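Local coordinates for protein 2-aminomuconate 6-semialdehyde dehydrogenase (Burkholderia cenocepacia, PDB 4U3W) that probably oxidises 2-aminomuconate 6-semialdehyde to 2-aminomuconate with a nicotinamide cofactor, as a member of the aldehyde dehydrogenase family, at residues A[488-491]-A[492-496]. Sequence-based numbering, arbitrary orientation.
With MG (magnesium ion), chain E.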
loop_
_atom_site.group_PDB
_atom_site.type_symbol
_atom_site.label_atom_id
_atom_site.label_comp_id
_atom_site.label_asym_id
_atom_site.label_seq_id
_atom_site.Cartn_x
_atom_site.Cartn_y
_atom_site.Cartn_z
ATOM N N ARG A 488 -4.975 1.959 9.075
ATOM C CA ARG A 488 -4.662 0.521 9.011
ATOM C C ARG A 488 -4.152 -0.056 10.360
ATOM O O ARG A 488 -4.260 -1.267 10.585
ATOM C CB ARG A 488 -3.591 0.210 7.951
ATOM C CG ARG A 488 -2.178 0.794 8.328
ATOM C CD ARG A 488 -1.051 0.403 7.350
ATOM N NE ARG A 488 0.216 1.079 7.665
ATOM C CZ ARG A 488 1.259 0.509 8.278
ATOM N NH1 ARG A 488 1.199 -0.763 8.636
ATOM N NH2 ARG A 488 2.370 1.208 8.532
ATOM N N HIS A 489 -3.574 0.800 11.211
ATOM C CA HIS A 489 -3.092 0.357 12.527
ATOM C C HIS A 489 -4.268 -0.127 13.431
ATOM O O HIS A 489 -4.139 -1.129 14.191
ATOM C CB HIS A 489 -2.274 1.487 13.180
ATOM C CG HIS A 489 -1.088 1.894 12.353
ATOM N ND1 HIS A 489 0.082 1.160 12.314
ATOM C CD2 HIS A 489 -0.931 2.899 11.449
ATOM C CE1 HIS A 489 0.932 1.730 11.467
ATOM N NE2 HIS A 489 0.345 2.789 10.934
ATOM N N SER A 490 -5.408 0.565 13.329
ATOM C CA SER A 490 -6.625 0.135 14.029
ATOM C C SER A 490 -7.223 -1.106 13.335
ATOM O O SER A 490 -7.621 -2.082 13.992
ATOM C CB SER A 490 -7.632 1.286 14.116
ATOM O OG SER A 490 -7.179 2.290 15.026
ATOM N N LEU A 491 -7.246 -1.088 12.010
ATOM C CA LEU A 491 -7.713 -2.234 11.252
ATOM C C LEU A 491 -6.954 -3.526 11.682
ATOM O O LEU A 491 -7.573 -4.587 11.873
ATOM C CB LEU A 491 -7.491 -1.999 9.756
ATOM C CG LEU A 491 -8.327 -0.879 9.085
ATOM C CD1 LEU A 491 -8.233 -0.941 7.530
ATOM C CD2 LEU A 491 -9.783 -0.727 9.572
ATOM N N ASP A 492 -5.625 -3.423 11.804
ATOM C CA ASP A 492 -4.798 -4.572 12.148
ATOM C C ASP A 492 -4.903 -4.899 13.639
ATOM O O ASP A 492 -4.964 -6.084 13.985
ATOM C CB ASP A 492 -3.320 -4.350 11.788
ATOM C CG ASP A 492 -3.074 -4.408 10.294
ATOM O OD1 ASP A 492 -3.950 -4.924 9.546
ATOM O OD2 ASP A 492 -1.995 -3.946 9.889
ATOM N N PHE A 493 -4.965 -3.883 14.508
ATOM C CA PHE A 493 -4.986 -4.217 15.926
ATOM C C PHE A 493 -6.262 -4.969 16.321
ATOM O O PHE A 493 -6.204 -5.947 17.064
ATOM C CB PHE A 493 -4.885 -3.012 16.841
ATOM C CG PHE A 493 -5.013 -3.397 18.275
ATOM C CD1 PHE A 493 -3.951 -4.033 18.914
ATOM C CD2 PHE A 493 -6.204 -3.195 18.987
ATOM C CE1 PHE A 493 -4.054 -4.446 20.271
ATOM C CE2 PHE A 493 -6.330 -3.606 20.332
ATOM C CZ PHE A 493 -5.249 -4.225 20.981
ATOM N N TYR A 494 -7.404 -4.468 15.880
ATOM C CA TYR A 494 -8.675 -5.043 16.274
ATOM C C TYR A 494 -9.063 -6.298 15.461
ATOM O O TYR A 494 -10.229 -6.719 15.526
ATOM C CB TYR A 494 -9.776 -3.986 16.168
ATOM C CG TYR A 494 -9.583 -2.863 17.185
ATOM C CD1 TYR A 494 -10.006 -3.010 18.521
ATOM C CD2 TYR A 494 -8.958 -1.670 16.816
ATOM C CE1 TYR A 494 -9.806 -1.989 19.456
ATOM C CE2 TYR A 494 -8.760 -0.642 17.728
ATOM C CZ TYR A 494 -9.186 -0.790 19.037
ATOM O OH TYR A 494 -8.974 0.229 19.923
ATOM N N SER A 495 -8.105 -6.856 14.702
ATOM C CA SER A 495 -8.291 -8.088 13.923
ATOM C C SER A 495 -7.184 -9.119 14.159
ATOM O O SER A 495 -6.035 -8.734 14.404
ATOM C CB SER A 495 -8.318 -7.796 12.410
ATOM O OG SER A 495 -9.463 -7.070 12.067
ATOM N N GLU A 496 -7.507 -10.405 13.983
ATOM C CA GLU A 496 -6.429 -11.388 13.825
ATOM C C GLU A 496 -6.140 -11.506 12.308
ATOM O O GLU A 496 -7.068 -11.727 11.527
ATOM C CB GLU A 496 -6.779 -12.772 14.407
ATOM C CG GLU A 496 -6.495 -12.948 15.970
ATOM C CD GLU A 496 -5.001 -12.762 16.455
ATOM O OE1 GLU A 496 -4.056 -12.690 15.672
ATOM O OE2 GLU A 496 -4.783 -12.683 17.674
HETATM MG MG MG E . -4.220 -8.078 14.900
HETATM O O HOH W 1 -3.972 -7.494 17.082
HETATM O O HOH W 2 -3.300 -10.395 14.439
#
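The ring of Y494 turns its edge to S490, whose carbonyl O lies near the ring plane 3.2 Å from CD2, while F493 CD2 sits over the centre of one face, 3.6 Å above it. F493 meets Y494 CD2 at its own edge. One turn earlier, H489 CE1 lies over a rim of the R488 guanidinium. With CG beside its backbone N (chi1 -67°), Y494 sends its ring back along S490 and its OH to E485. S490 O accepts an almost straight bond from Y494 N (3.1 Å, 173°), the last of three i to i+4 backbone bonds; D492 N and F493 N reach R488 O and H489 O at more bent angles. Past the helix end, S495 OG stands 3.1 Å from L491 O. The D492 carboxylate rises beside R488 O, its OD1 paired with R160; salt bridges between D492 OD2 and R488 NH1 run both ways between this chain and the second subunit. Magnesium is bound by D492 O (2.3 Å), S495 O (2.0 Å) and two waters, one donating to F493 O, the other to E496 OE1. The metal thus joins a carbonyl of the last helical turn to the first of strand 495-503, beside a subunit interface of the aldehyde dehydrogenase fold.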